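Folylpolyglutamate synthase/dihydrofolate synthase (Thermotoga maritima, PDB 1O5Z) probably catalyses the ATP-dependent addition of L-glutamate to dihydropteroate and to tetrahydrofolate polyglutamates in the biosynthesis of folate cofactors. Local coordinates at residues H49-T54 / Y143-N148; M69-L74 / V81-S86; S90-R95 / E134-M139; F169-T174 / T286-S291; L245-N250 / F308-K313. One frame throughout, in Å; residues are numbered along the deposited sequence.

Contact 1: H49-T54 / Y143-N148; sequences HLEYKT and YFAEKN
The backbones come nearest at E51 and A145, whose CA atoms are 6.2 Å apart where the loop leading into strand 53-58 passes the last turn of helix 132-146. Y52 carries most of the contact. Its CG sits in the crowded position between backbone N and carbonyl carbon (chi1 36°), which lays one side of the ring against the helix. There Y52 CZ lies 3.5 Å from F144 CB, while Y52 CE2 comes obliquely to within 3.5 Å of the backbone N of A145 and 4.1 Å of A145 CB. Y52 OH meets the edge of the F144 ring near its plane, 3.8 Å from F144 CD2, and is hydrogen-bonded to the carbonyl O of F141, so this polar end is satisfied by the helix it packs on. The ring of F144 leads away from the loop, to I96 and A152 of two sheet strands. At the solvent-exposed margin, E51 OE1 only brushes A145 CB, at 4.3 Å. The helix ends in a Schellman motif: N148 has positive phi (53°), and its N bonds to the O of A145 at 2.9 Å. K53 is paired by its backbone to A152. Thus the loop entering strand 53-58 packs on the C-terminal turn of helix 132-146, within the alpha/beta nucleotide-binding fold of the Mur ligase middle domain.

Contact 2: M69-L74 / V81-S86; sequences MVSNIL and VGSYYS
S71 is the first residue of segment 69-74 to meet strand 81-84, at S83, the point where the backbones are nearest (CA to CA 6.5 Å). The helix and strand axes come within 8.9 Å and run nearly antiparallel, at 167°. The OG of S71 stands beside its own backbone N (chi1 -49°), from where it bonds back to the carbonyl O of A67 and also reaches 3.3 Å from S83 CB. S71 OG lies 3.4 Å from Y85 OH. S83 OG and Y85 OH both hydrogen-bond to E100, and Y85 OH also to N68, so this buried cluster of hydroxyls is well supplied. The carbon side of the serine packs lower on the strand, S71 CB lying 4.0 Å from V81 CG1. One turn later L74 continues the same stripe, its CB 3.7 Å from V81 CG2. The two methyls of V81 are thus divided between residues one turn apart, CG1 at S71 and CG2 at L74. V81 and S83 point their CB toward the helix and Y84 points away, the alternation expected of a strand. Helix 63-77 follows strand 53-58 and leads to strand 81-84, a beta-alpha-beta crossover with strand 151-155 lying between the two strands in the sheet. M69 and I73 pack on helix 271-286, whereas Y84 packs on helix 132-146.

Contact 3: S90-R95 / E134-M139; sequences STFRER and EVVTAM
A short 3-10 turn, 92-95, in the loop between strands 81-84 and 96-98 packs on helix 132-146, with F92 and R95 meeting V136 and M139. F92 has its CG anti to the backbone N (chi1 172°), which sends the ring out to the helix, where V136 comes from the opposite direction. The valine meets the ring edge: F92 CE1 is 3.9 Å from V136 CG2, near the ring plane, and F92 CZ is 4.0 Å from V136 CG1. M139 CE reaches the same rim, 4.3 Å from F92 CZ. R95 adds only its aliphatic part, CD lying 4.2 Å from V136 CG1, while its NE is bonded to H88 ND1. The loop is fixed from behind by E94, whose OE2 accepts from S90 N (2.8 Å) and T91 N (3.1 Å), both on one face of the carboxylate. T91 OG1 closes an ST turn by accepting from R93 N. Replacing F92 by alanine removes the ring and would probably leave a gap beside V136 CG2 and M139 CE. With no hydrogen bond across it, the join between the two segments rests on apolar fit alone, while E94 and T91 shape the turn.

Contact 4: F169-T174 / T286-S291; sequences FPLCST and TGLPLS
L171 lays its side chain over T286, and the nearest atoms are L171 CB and T286 OG1, only 3.1 Å apart. The leucine CG is anti to the carbonyl carbon (chi1 -62°), a torsion that carries the branched end past the threonine to L288; L171 CD1 stays 3.7 Å from T286 OG1. The two side chains cross obliquely. T286 OG1 thus has hydrocarbon against it, with C172 CB a looser neighbour at 4.1 Å, and it is buried by this contact with no hydrogen-bond partner in the model. Farther out, L171 and L288 meet at about a right angle: L171 CD1 nestles into the fork of the second leucine, 3.8 Å from L288 CD1 and 4.0 Å from L288 CD2. The contact joins two parts of the alpha/beta domain near its periphery: the residues leading into strand 173-175, which lies beside strand 53-58 in the large sheet, and the loop between helices 271-286 and 292-301. G287, with phi 83°, leaves the helical conformation directly after T286 and turns the chain so that L288 comes round to the leucine. That loop ends at S291, the N-cap of the next helix, whose OG accepts from A294 N and also bonds Q77. L288 also touches Y79 and L74, while C172 packs on T282 and A285 of helix 271-286.

Contact 5: L245-N250 / F308-K313; sequences LKLHEN and FEILEK
I310 presents its two branches to two residues of the turn 246-249. L247 crosses it at about a right angle, with L247 CD2 3.7 Å from I310 CD1 and L247 CD1 4.1 Å from I310 CG2. H248 comes in obliquely and uses its CE1 corner, 3.8 Å from I310 CG2; the same CE1 lies 3.7 Å from the backbone O of I310, which sits at the imidazole edge near its plane. A chi2 of 95° swings I310 CD1 over one face of the F308 ring, 3.7 Å above its plane and toward the rim. An alanine in place of I310 loses both branches and is likely to leave L247, the H248 CE1 corner and the F308 face without their shared partner. The turn itself is type II, E249 N bonding to K246 O at 2.8 Å, with H248 at positive phi (60°); K246 NZ and E249 OE2 form a salt bridge of 3.3 Å. M317 touches L247 and I310 as well. F308 and E309 form a G1 beta bulge opposite L320. Here the tip of a beta hairpin, between strands 239-244 and 250-255, leans on the edge strand 309-313 of the glutamate ligase domain: an interdomain contact of a Mur ligase-type enzyme.

How the contacts relate
Contacts 1 to 4 gather round the large sheet, whereas contact 5 bridges to the glutamate ligase domain, its nearest atoms about 8 Å from contact 3. Contacts 1 and 3 share helix 132-146. F144 CE1 of contact 1 packs 3.4 Å from G82 CA of contact 2. A probable hydrogen bond between Y84 OH and T137 OG1, 2.7 Å, ties contacts 2 and 3. I73 CG2 lies 3.4 Å from L290 CD2, joining contacts 2 and 4. Contact 4 meets contact 1 by a probable hydrogen bond, L171 N to T54 O at 2.7 Å. An unidentified ligand, probably from the crystallisation liquor, lies about 4 Å from the Y85 side chain, and S86 OG bonds it.

Contact 1: H49-T54 / Y143-N148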
# COMPACT_ATOMS: atom_id res chain seq x y z
N HIS A 49 13.92 14.03 -9.32
CA HIS A 49 14.12 13.16 -8.16
C HIS A 49 15.28 13.56 -7.24
O HIS A 49 15.34 13.15 -6.09
CB HIS A 49 14.27 11.71 -8.63
CG HIS A 49 15.41 11.50 -9.57
ND1 HIS A 49 16.47 10.67 -9.27
CD2 HIS A 49 15.69 12.05 -10.77
CE1 HIS A 49 17.35 10.73 -10.25
NE2 HIS A 49 16.90 11.57 -11.17
N LEU A 50 16.18 14.41 -7.74
CA LEU A 50 17.36 14.85 -7.00
C LEU A 50 17.17 16.20 -6.33
O LEU A 50 18.09 16.81 -5.80
CB LEU A 50 18.52 14.96 -8.00
CG LEU A 50 18.83 13.69 -8.78
CD1 LEU A 50 19.96 13.97 -9.80
CD2 LEU A 50 19.17 12.62 -7.77
N GLU A 51 15.93 16.64 -6.32
CA GLU A 51 15.58 18.00 -5.98
C GLU A 51 15.13 18.10 -4.53
O GLU A 51 14.75 19.17 -4.13
CB GLU A 51 14.43 18.43 -6.89
CG GLU A 51 14.51 19.81 -7.40
CD GLU A 51 15.34 19.84 -8.64
OE1 GLU A 51 14.77 19.45 -9.70
OE2 GLU A 51 16.54 20.24 -8.53
N TYR A 52 15.11 16.99 -3.78
CA TYR A 52 14.59 16.96 -2.42
C TYR A 52 15.11 15.70 -1.74
O TYR A 52 15.51 14.77 -2.38
CB TYR A 52 13.04 16.97 -2.40
CG TYR A 52 12.42 16.17 -3.56
CD1 TYR A 52 12.36 14.76 -3.53
CD2 TYR A 52 11.98 16.81 -4.70
CE1 TYR A 52 11.88 14.04 -4.62
CE2 TYR A 52 11.46 16.09 -5.78
CZ TYR A 52 11.45 14.73 -5.74
OH TYR A 52 10.93 14.05 -6.76
N LYS A 53 15.10 15.70 -0.42
CA LYS A 53 15.43 14.53 0.38
C LYS A 53 14.37 13.47 0.18
O LYS A 53 13.22 13.77 -0.16
CB LYS A 53 15.55 14.86 1.89
CG LYS A 53 16.52 15.97 2.25
CD LYS A 53 17.93 15.66 1.71
CE LYS A 53 19.01 16.72 2.06
NZ LYS A 53 20.14 16.75 1.04
N THR A 54 14.75 12.23 0.46
CA THR A 54 13.95 11.11 0.05
C THR A 54 14.04 10.04 1.13
O THR A 54 15.05 9.95 1.85
CB THR A 54 14.49 10.72 -1.34
OG1 THR A 54 13.46 10.95 -2.34
CG2 THR A 54 14.88 9.36 -1.45
N TYR A 143 6.24 15.91 -10.07
CA TYR A 143 5.24 16.61 -9.29
C TYR A 143 5.85 17.12 -7.97
O TYR A 143 5.68 18.26 -7.61
CB TYR A 143 4.09 15.66 -9.05
CG TYR A 143 3.01 16.16 -8.16
CD1 TYR A 143 2.08 17.07 -8.61
CD2 TYR A 143 2.85 15.64 -6.87
CE1 TYR A 143 1.06 17.50 -7.82
CE2 TYR A 143 1.83 16.05 -6.07
CZ TYR A 143 0.92 16.97 -6.55
OH TYR A 143 -0.11 17.40 -5.78
N PHE A 144 6.56 16.24 -7.27
CA PHE A 144 7.23 16.61 -6.06
C PHE A 144 8.17 17.74 -6.28
O PHE A 144 8.28 18.59 -5.42
CB PHE A 144 7.99 15.41 -5.48
CG PHE A 144 7.13 14.24 -5.17
CD1 PHE A 144 5.78 14.39 -4.84
CD2 PHE A 144 7.67 12.97 -5.20
CE1 PHE A 144 4.98 13.29 -4.56
CE2 PHE A 144 6.87 11.86 -4.91
CZ PHE A 144 5.50 12.04 -4.58
N ALA A 145 8.88 17.74 -7.40
CA ALA A 145 9.74 18.87 -7.76
C ALA A 145 8.91 20.15 -8.06
O ALA A 145 9.21 21.23 -7.53
CB ALA A 145 10.62 18.51 -8.98
N GLU A 146 7.87 20.04 -8.88
CA GLU A 146 7.09 21.23 -9.22
C GLU A 146 6.50 21.75 -7.90
O GLU A 146 6.35 22.95 -7.73
CB GLU A 146 6.05 21.01 -10.36
CG GLU A 146 6.50 20.09 -11.53
CD GLU A 146 6.32 20.58 -13.00
OE1 GLU A 146 7.39 20.88 -13.64
OE2 GLU A 146 5.18 20.62 -13.61
N LYS A 147 6.24 20.89 -6.93
CA LYS A 147 5.63 21.36 -5.68
C LYS A 147 6.64 21.78 -4.63
O LYS A 147 6.25 22.12 -3.51
CB LYS A 147 4.71 20.28 -5.07
CG LYS A 147 3.47 20.00 -5.86
CD LYS A 147 2.54 21.20 -5.87
CE LYS A 147 1.27 20.87 -6.65
NZ LYS A 147 0.30 22.02 -6.71
N ASN A 148 7.94 21.73 -4.94
CA ASN A 148 8.96 22.15 -3.96
C ASN A 148 8.83 21.44 -2.60
O ASN A 148 8.86 22.05 -1.56
CB ASN A 148 8.94 23.67 -3.77
CG ASN A 148 9.05 24.41 -5.10
OD1 ASN A 148 9.82 24.04 -5.99
ND2 ASN A 148 8.24 25.44 -5.25

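Contact 2: M69-L74 / V81-S86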
# COMPACT_ATOMS: atom_id res chain seq x y z
N MET A 69 2.70 5.84 7.32
CA MET A 69 3.02 6.26 8.68
C MET A 69 4.16 7.31 8.71
O MET A 69 4.08 8.35 9.39
CB MET A 69 3.40 5.05 9.48
CG MET A 69 2.23 4.12 9.79
SD MET A 69 2.83 2.62 10.63
CE MET A 69 1.36 1.61 10.73
N VAL A 70 5.21 7.03 7.95
CA VAL A 70 6.30 7.95 7.81
C VAL A 70 5.83 9.28 7.23
O VAL A 70 6.17 10.32 7.78
CB VAL A 70 7.46 7.32 7.01
CG1 VAL A 70 8.48 8.33 6.70
CG2 VAL A 70 8.12 6.25 7.84
N SER A 71 5.05 9.26 6.16
CA SER A 71 4.57 10.52 5.57
C SER A 71 3.73 11.24 6.54
O SER A 71 3.85 12.40 6.64
CB SER A 71 3.70 10.33 4.31
OG SER A 71 4.36 9.44 3.43
N ASN A 72 2.78 10.55 7.14
CA ASN A 72 1.86 11.17 8.06
C ASN A 72 2.53 11.85 9.23
O ASN A 72 2.13 12.95 9.60
CB ASN A 72 0.79 10.18 8.50
CG ASN A 72 -0.41 10.26 7.59
OD1 ASN A 72 -1.01 11.35 7.48
ND2 ASN A 72 -0.70 9.20 6.86
N ILE A 73 3.59 11.25 9.74
CA ILE A 73 4.31 11.84 10.86
C ILE A 73 5.04 13.14 10.44
O ILE A 73 5.02 14.15 11.14
CB ILE A 73 5.29 10.84 11.46
CG1 ILE A 73 4.53 9.72 12.17
CG2 ILE A 73 6.26 11.55 12.46
CD1 ILE A 73 5.43 8.54 12.57
N LEU A 74 5.69 13.08 9.27
CA LEU A 74 6.39 14.23 8.76
C LEU A 74 5.46 15.33 8.35
O LEU A 74 5.77 16.50 8.55
CB LEU A 74 7.22 13.83 7.56
CG LEU A 74 8.40 12.88 7.81
CD1 LEU A 74 8.87 12.33 6.47
CD2 LEU A 74 9.55 13.60 8.50
N VAL A 81 5.62 17.31 2.28
CA VAL A 81 5.91 15.93 1.98
C VAL A 81 5.24 15.47 0.69
O VAL A 81 4.05 15.59 0.55
CB VAL A 81 5.44 15.02 3.15
CG1 VAL A 81 5.69 13.53 2.90
CG2 VAL A 81 6.12 15.46 4.43
N GLY A 82 6.02 14.91 -0.24
CA GLY A 82 5.47 14.14 -1.33
C GLY A 82 5.50 12.68 -0.92
O GLY A 82 6.41 12.24 -0.25
N SER A 83 4.48 11.92 -1.26
CA SER A 83 4.46 10.52 -0.96
C SER A 83 3.93 9.77 -2.18
O SER A 83 3.06 10.24 -2.91
CB SER A 83 3.65 10.22 0.32
OG SER A 83 2.33 10.72 0.25
N TYR A 84 4.55 8.62 -2.40
CA TYR A 84 4.40 7.83 -3.63
C TYR A 84 4.02 6.39 -3.29
O TYR A 84 4.78 5.73 -2.61
CB TYR A 84 5.69 7.87 -4.46
CG TYR A 84 5.50 7.19 -5.75
CD1 TYR A 84 4.47 7.55 -6.60
CD2 TYR A 84 6.30 6.13 -6.12
CE1 TYR A 84 4.27 6.90 -7.82
CE2 TYR A 84 6.10 5.46 -7.32
CZ TYR A 84 5.10 5.85 -8.16
OH TYR A 84 4.91 5.16 -9.34
N TYR A 85 2.84 5.97 -3.75
CA TYR A 85 2.35 4.63 -3.49
C TYR A 85 2.01 3.89 -4.77
O TYR A 85 1.88 4.49 -5.82
CB TYR A 85 1.12 4.67 -2.60
CG TYR A 85 1.28 5.47 -1.32
CD1 TYR A 85 1.16 6.86 -1.33
CD2 TYR A 85 1.54 4.85 -0.10
CE1 TYR A 85 1.27 7.59 -0.14
CE2 TYR A 85 1.68 5.59 1.07
CZ TYR A 85 1.54 6.94 1.04
OH TYR A 85 1.68 7.67 2.20
N SER A 86 1.87 2.59 -4.61
CA SER A 86 1.38 1.67 -5.67
C SER A 86 0.87 0.42 -4.97
O SER A 86 1.42 0.04 -3.95
CB SER A 86 2.47 1.24 -6.65
OG SER A 86 3.62 0.75 -5.96

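Contact 3: S90-R95 / E134-M139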
# COMPACT_ATOMS: atom_id res chain seq x y z
N SER A 90 -8.97 2.70 -5.22
CA SER A 90 -10.18 3.31 -5.76
C SER A 90 -9.88 4.32 -6.85
O SER A 90 -10.56 4.35 -7.86
CB SER A 90 -10.98 3.98 -4.67
OG SER A 90 -11.37 3.07 -3.67
N THR A 91 -8.85 5.15 -6.66
CA THR A 91 -8.48 6.09 -7.67
C THR A 91 -7.00 6.11 -7.85
O THR A 91 -6.25 6.03 -6.91
CB THR A 91 -8.98 7.51 -7.38
OG1 THR A 91 -8.38 8.39 -8.35
CG2 THR A 91 -8.47 8.03 -6.04
N PHE A 92 -6.60 6.24 -9.10
CA PHE A 92 -5.22 6.41 -9.49
C PHE A 92 -4.50 7.48 -8.67
O PHE A 92 -3.31 7.38 -8.41
CB PHE A 92 -5.18 6.74 -10.98
CG PHE A 92 -3.85 7.13 -11.47
CD1 PHE A 92 -2.99 6.16 -12.01
CD2 PHE A 92 -3.44 8.44 -11.38
CE1 PHE A 92 -1.72 6.52 -12.49
CE2 PHE A 92 -2.20 8.82 -11.84
CZ PHE A 92 -1.33 7.86 -12.41
N ARG A 93 -5.24 8.50 -8.26
CA ARG A 93 -4.65 9.62 -7.56
C ARG A 93 -4.13 9.33 -6.11
O ARG A 93 -3.33 10.13 -5.54
CB ARG A 93 -5.62 10.80 -7.65
CG ARG A 93 -5.83 11.23 -9.10
CD ARG A 93 -7.20 11.83 -9.35
NE ARG A 93 -7.40 12.68 -8.21
CZ ARG A 93 -8.31 12.55 -7.29
NH1 ARG A 93 -9.31 11.71 -7.41
NH2 ARG A 93 -8.23 13.37 -6.26
N GLU A 94 -4.53 8.19 -5.53
CA GLU A 94 -3.89 7.67 -4.31
C GLU A 94 -2.36 7.50 -4.41
O GLU A 94 -1.63 7.47 -3.39
CB GLU A 94 -4.46 6.27 -3.98
CG GLU A 94 -5.90 6.23 -3.54
CD GLU A 94 -6.51 4.84 -3.62
OE1 GLU A 94 -5.76 3.84 -3.49
OE2 GLU A 94 -7.73 4.75 -3.84
N ARG A 95 -1.88 7.34 -5.64
CA ARG A 95 -0.48 6.99 -5.87
C ARG A 95 0.45 8.14 -5.61
O ARG A 95 1.58 7.92 -5.32
CB ARG A 95 -0.27 6.49 -7.33
CG ARG A 95 -0.93 5.19 -7.66
CD ARG A 95 -0.99 4.91 -9.11
NE ARG A 95 -1.66 3.65 -9.36
CZ ARG A 95 -1.05 2.48 -9.56
NH1 ARG A 95 -1.80 1.40 -9.77
NH2 ARG A 95 0.29 2.37 -9.58
N GLU A 134 7.15 3.10 -14.66
CA GLU A 134 8.19 4.08 -14.91
C GLU A 134 7.59 5.44 -15.13
O GLU A 134 8.04 6.42 -14.55
CB GLU A 134 9.05 3.63 -16.08
CG GLU A 134 9.92 2.44 -15.63
CD GLU A 134 10.65 1.74 -16.74
OE1 GLU A 134 10.44 2.07 -17.95
OE2 GLU A 134 11.41 0.84 -16.36
N VAL A 135 6.57 5.52 -15.97
CA VAL A 135 5.97 6.82 -16.27
C VAL A 135 5.34 7.45 -15.00
O VAL A 135 5.55 8.61 -14.69
CB VAL A 135 4.93 6.71 -17.37
CG1 VAL A 135 4.21 8.06 -17.55
CG2 VAL A 135 5.62 6.36 -18.65
N VAL A 136 4.57 6.65 -14.26
CA VAL A 136 3.88 7.14 -13.09
C VAL A 136 4.90 7.61 -12.03
O VAL A 136 4.74 8.64 -11.37
CB VAL A 136 2.93 6.07 -12.51
CG1 VAL A 136 2.25 6.61 -11.23
CG2 VAL A 136 1.93 5.71 -13.51
N THR A 137 5.96 6.84 -11.88
CA THR A 137 6.99 7.18 -10.92
C THR A 137 7.63 8.50 -11.28
O THR A 137 7.88 9.32 -10.42
CB THR A 137 8.04 6.06 -10.84
OG1 THR A 137 7.40 4.85 -10.42
CG2 THR A 137 9.08 6.37 -9.77
N ALA A 138 7.94 8.68 -12.56
CA ALA A 138 8.55 9.91 -13.02
C ALA A 138 7.58 11.09 -12.84
O ALA A 138 7.99 12.23 -12.53
CB ALA A 138 8.98 9.75 -14.46
N MET A 139 6.29 10.81 -13.07
CA MET A 139 5.25 11.78 -12.80
C MET A 139 5.28 12.22 -11.34
O MET A 139 5.23 13.39 -11.06
CB MET A 139 3.90 11.19 -13.06
CG MET A 139 3.53 11.05 -14.53
SD MET A 139 1.79 10.46 -14.72
CE MET A 139 0.97 11.38 -13.36

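Contact 4: F169-T174 / T286-S291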
# COMPACT_ATOMS: atom_id res chain seq x y z
N PHE A 169 18.71 8.47 -3.86
CA PHE A 169 19.64 8.29 -2.74
C PHE A 169 18.99 8.88 -1.45
O PHE A 169 18.98 10.09 -1.24
CB PHE A 169 20.93 8.99 -3.05
CG PHE A 169 22.10 8.23 -2.64
CD1 PHE A 169 22.68 7.32 -3.53
CD2 PHE A 169 22.63 8.40 -1.35
CE1 PHE A 169 23.78 6.58 -3.16
CE2 PHE A 169 23.77 7.67 -0.93
CZ PHE A 169 24.36 6.76 -1.84
N PRO A 170 18.37 8.02 -0.66
CA PRO A 170 17.52 8.47 0.42
C PRO A 170 18.26 8.77 1.72
O PRO A 170 19.45 8.49 1.85
CB PRO A 170 16.58 7.28 0.62
CG PRO A 170 17.37 6.10 0.28
CD PRO A 170 18.39 6.54 -0.75
N LEU A 171 17.54 9.32 2.67
CA LEU A 171 18.07 9.48 4.01
C LEU A 171 18.09 8.12 4.76
O LEU A 171 18.88 7.91 5.69
CB LEU A 171 17.20 10.50 4.77
CG LEU A 171 17.16 11.92 4.21
CD1 LEU A 171 16.10 12.71 4.96
CD2 LEU A 171 18.52 12.56 4.35
N CYS A 172 17.22 7.21 4.34
CA CYS A 172 17.09 5.92 4.94
C CYS A 172 16.39 5.03 3.94
O CYS A 172 15.54 5.49 3.19
CB CYS A 172 16.21 6.02 6.19
SG CYS A 172 16.22 4.51 7.19
N SER A 173 16.80 3.77 3.93
CA SER A 173 16.19 2.70 3.13
C SER A 173 15.62 1.71 4.13
O SER A 173 16.29 1.31 5.10
CB SER A 173 17.24 1.98 2.28
OG SER A 173 17.95 2.92 1.48
N THR A 174 14.37 1.35 3.91
CA THR A 174 13.65 0.44 4.79
C THR A 174 13.20 -0.77 4.01
O THR A 174 12.65 -0.65 2.90
CB THR A 174 12.44 1.19 5.35
OG1 THR A 174 12.93 2.34 6.06
CG2 THR A 174 11.64 0.33 6.41
N THR A 286 17.06 8.54 10.13
CA THR A 286 17.12 9.53 9.08
C THR A 286 17.79 10.83 9.60
O THR A 286 18.34 11.62 8.82
CB THR A 286 15.65 9.72 8.69
OG1 THR A 286 15.49 9.93 7.28
CG2 THR A 286 15.02 10.85 9.40
N GLY A 287 17.75 11.03 10.94
CA GLY A 287 18.21 12.22 11.61
C GLY A 287 17.22 13.39 11.65
O GLY A 287 17.48 14.36 12.32
N LEU A 288 16.11 13.35 10.95
CA LEU A 288 15.26 14.51 10.83
C LEU A 288 14.70 14.91 12.17
O LEU A 288 14.36 14.08 12.97
CB LEU A 288 14.13 14.24 9.88
CG LEU A 288 14.53 14.05 8.43
CD1 LEU A 288 13.38 13.37 7.60
CD2 LEU A 288 15.00 15.34 7.80
N PRO A 289 14.61 16.20 12.45
CA PRO A 289 13.97 16.62 13.66
C PRO A 289 12.45 16.33 13.65
O PRO A 289 11.72 16.62 12.67
CB PRO A 289 14.28 18.11 13.70
CG PRO A 289 14.52 18.48 12.32
CD PRO A 289 15.16 17.33 11.69
N LEU A 290 11.99 15.76 14.76
CA LEU A 290 10.62 15.31 14.89
C LEU A 290 10.15 15.49 16.30
O LEU A 290 10.91 15.20 17.21
CB LEU A 290 10.54 13.81 14.61
CG LEU A 290 9.49 13.41 13.62
CD1 LEU A 290 9.91 13.99 12.25
CD2 LEU A 290 9.45 11.91 13.61
N SER A 291 8.89 15.90 16.46
CA SER A 291 8.32 16.05 17.78
C SER A 291 7.59 14.78 18.06
O SER A 291 7.15 14.11 17.15
CB SER A 291 7.35 17.25 17.86
OG SER A 291 6.28 17.18 16.93

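Contact 5: L245-N250 / F308-K313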
# COMPACT_ATOMS: atom_id res chain seq x y z
N LEU A 245 -4.93 -4.02 22.01
CA LEU A 245 -5.57 -3.93 20.74
C LEU A 245 -7.04 -3.62 20.99
O LEU A 245 -7.69 -4.28 21.76
CB LEU A 245 -5.45 -5.25 20.03
CG LEU A 245 -4.02 -5.75 19.80
CD1 LEU A 245 -4.13 -7.04 19.04
CD2 LEU A 245 -3.17 -4.76 19.01
N LYS A 246 -7.55 -2.61 20.33
CA LYS A 246 -8.92 -2.19 20.51
C LYS A 246 -9.21 -1.44 19.26
O LYS A 246 -8.40 -0.62 18.86
CB LYS A 246 -8.99 -1.24 21.69
CG LYS A 246 -10.33 -1.25 22.43
CD LYS A 246 -11.13 0.04 22.26
CE LYS A 246 -11.12 0.86 23.54
NZ LYS A 246 -11.65 2.22 23.25
N LEU A 247 -10.34 -1.72 18.64
CA LEU A 247 -10.68 -1.11 17.36
C LEU A 247 -10.41 0.38 17.39
O LEU A 247 -10.87 1.06 18.30
CB LEU A 247 -12.16 -1.33 17.03
CG LEU A 247 -12.64 -2.42 16.08
CD1 LEU A 247 -13.98 -1.97 15.52
CD2 LEU A 247 -11.71 -2.73 14.91
N HIS A 248 -9.66 0.87 16.41
CA HIS A 248 -9.28 2.30 16.26
C HIS A 248 -8.47 2.91 17.42
O HIS A 248 -8.33 4.11 17.53
CB HIS A 248 -10.49 3.21 15.99
CG HIS A 248 -11.59 2.55 15.22
ND1 HIS A 248 -11.46 2.19 13.90
CD2 HIS A 248 -12.84 2.18 15.60
CE1 HIS A 248 -12.58 1.61 13.49
NE2 HIS A 248 -13.43 1.60 14.50
N GLU A 249 -7.95 2.08 18.30
CA GLU A 249 -7.32 2.59 19.49
C GLU A 249 -6.36 1.54 19.99
O GLU A 249 -6.50 1.03 21.08
CB GLU A 249 -8.39 2.94 20.51
CG GLU A 249 -7.87 3.67 21.75
CD GLU A 249 -9.01 4.22 22.62
OE1 GLU A 249 -8.94 4.11 23.89
OE2 GLU A 249 -9.99 4.75 22.04
N ASN A 250 -5.36 1.23 19.16
CA ASN A 250 -4.41 0.17 19.42
C ASN A 250 -3.15 0.74 20.02
O ASN A 250 -2.44 1.50 19.41
CB ASN A 250 -4.10 -0.59 18.15
CG ASN A 250 -5.34 -1.20 17.52
OD1 ASN A 250 -5.84 -2.24 17.99
ND2 ASN A 250 -5.90 -0.52 16.50
N PHE A 308 -7.46 -4.39 6.05
CA PHE A 308 -8.14 -4.62 7.35
C PHE A 308 -8.52 -3.30 7.89
O PHE A 308 -8.18 -2.93 9.02
CB PHE A 308 -7.33 -5.42 8.38
CG PHE A 308 -8.19 -5.96 9.51
CD1 PHE A 308 -9.17 -6.90 9.25
CD2 PHE A 308 -8.06 -5.48 10.80
CE1 PHE A 308 -9.97 -7.38 10.25
CE2 PHE A 308 -8.88 -5.97 11.80
CZ PHE A 308 -9.85 -6.90 11.50
N GLU A 309 -9.25 -2.63 7.01
CA GLU A 309 -9.76 -1.32 7.23
C GLU A 309 -11.16 -1.47 7.73
O GLU A 309 -11.97 -2.09 7.06
CB GLU A 309 -9.82 -0.55 5.90
CG GLU A 309 -9.61 0.90 6.11
CD GLU A 309 -9.99 1.72 4.92
OE1 GLU A 309 -9.99 1.17 3.80
OE2 GLU A 309 -10.28 2.90 5.15
N ILE A 310 -11.44 -0.89 8.88
CA ILE A 310 -12.79 -0.88 9.40
C ILE A 310 -13.34 0.52 9.28
O ILE A 310 -12.74 1.44 9.82
CB ILE A 310 -12.81 -1.35 10.89
CG1 ILE A 310 -12.45 -2.83 11.00
CG2 ILE A 310 -14.20 -1.13 11.50
CD1 ILE A 310 -11.08 -3.03 11.27
N LEU A 311 -14.48 0.66 8.62
CA LEU A 311 -15.16 1.92 8.44
C LEU A 311 -16.54 1.82 9.06
O LEU A 311 -17.33 1.01 8.62
CB LEU A 311 -15.37 2.21 6.95
CG LEU A 311 -14.49 3.17 6.17
CD1 LEU A 311 -15.13 3.37 4.78
CD2 LEU A 311 -14.29 4.52 6.86
N GLU A 312 -16.83 2.64 10.06
CA GLU A 312 -18.18 2.79 10.56
C GLU A 312 -18.88 3.78 9.66
O GLU A 312 -18.45 4.91 9.51
CB GLU A 312 -18.23 3.32 11.99
CG GLU A 312 -18.52 2.26 13.03
CD GLU A 312 -19.61 2.65 14.04
OE1 GLU A 312 -19.80 3.88 14.29
OE2 GLU A 312 -20.29 1.72 14.59
N LYS A 313 -19.97 3.33 9.05
CA LYS A 313 -20.76 4.17 8.17
C LYS A 313 -22.18 4.00 8.65
O LYS A 313 -22.71 2.89 8.68
CB LYS A 313 -20.57 3.72 6.71
CG LYS A 313 -21.42 4.44 5.70
CD LYS A 313 -20.68 5.52 4.95
CE LYS A 313 -20.75 6.89 5.60
NZ LYS A 313 -20.65 7.99 4.57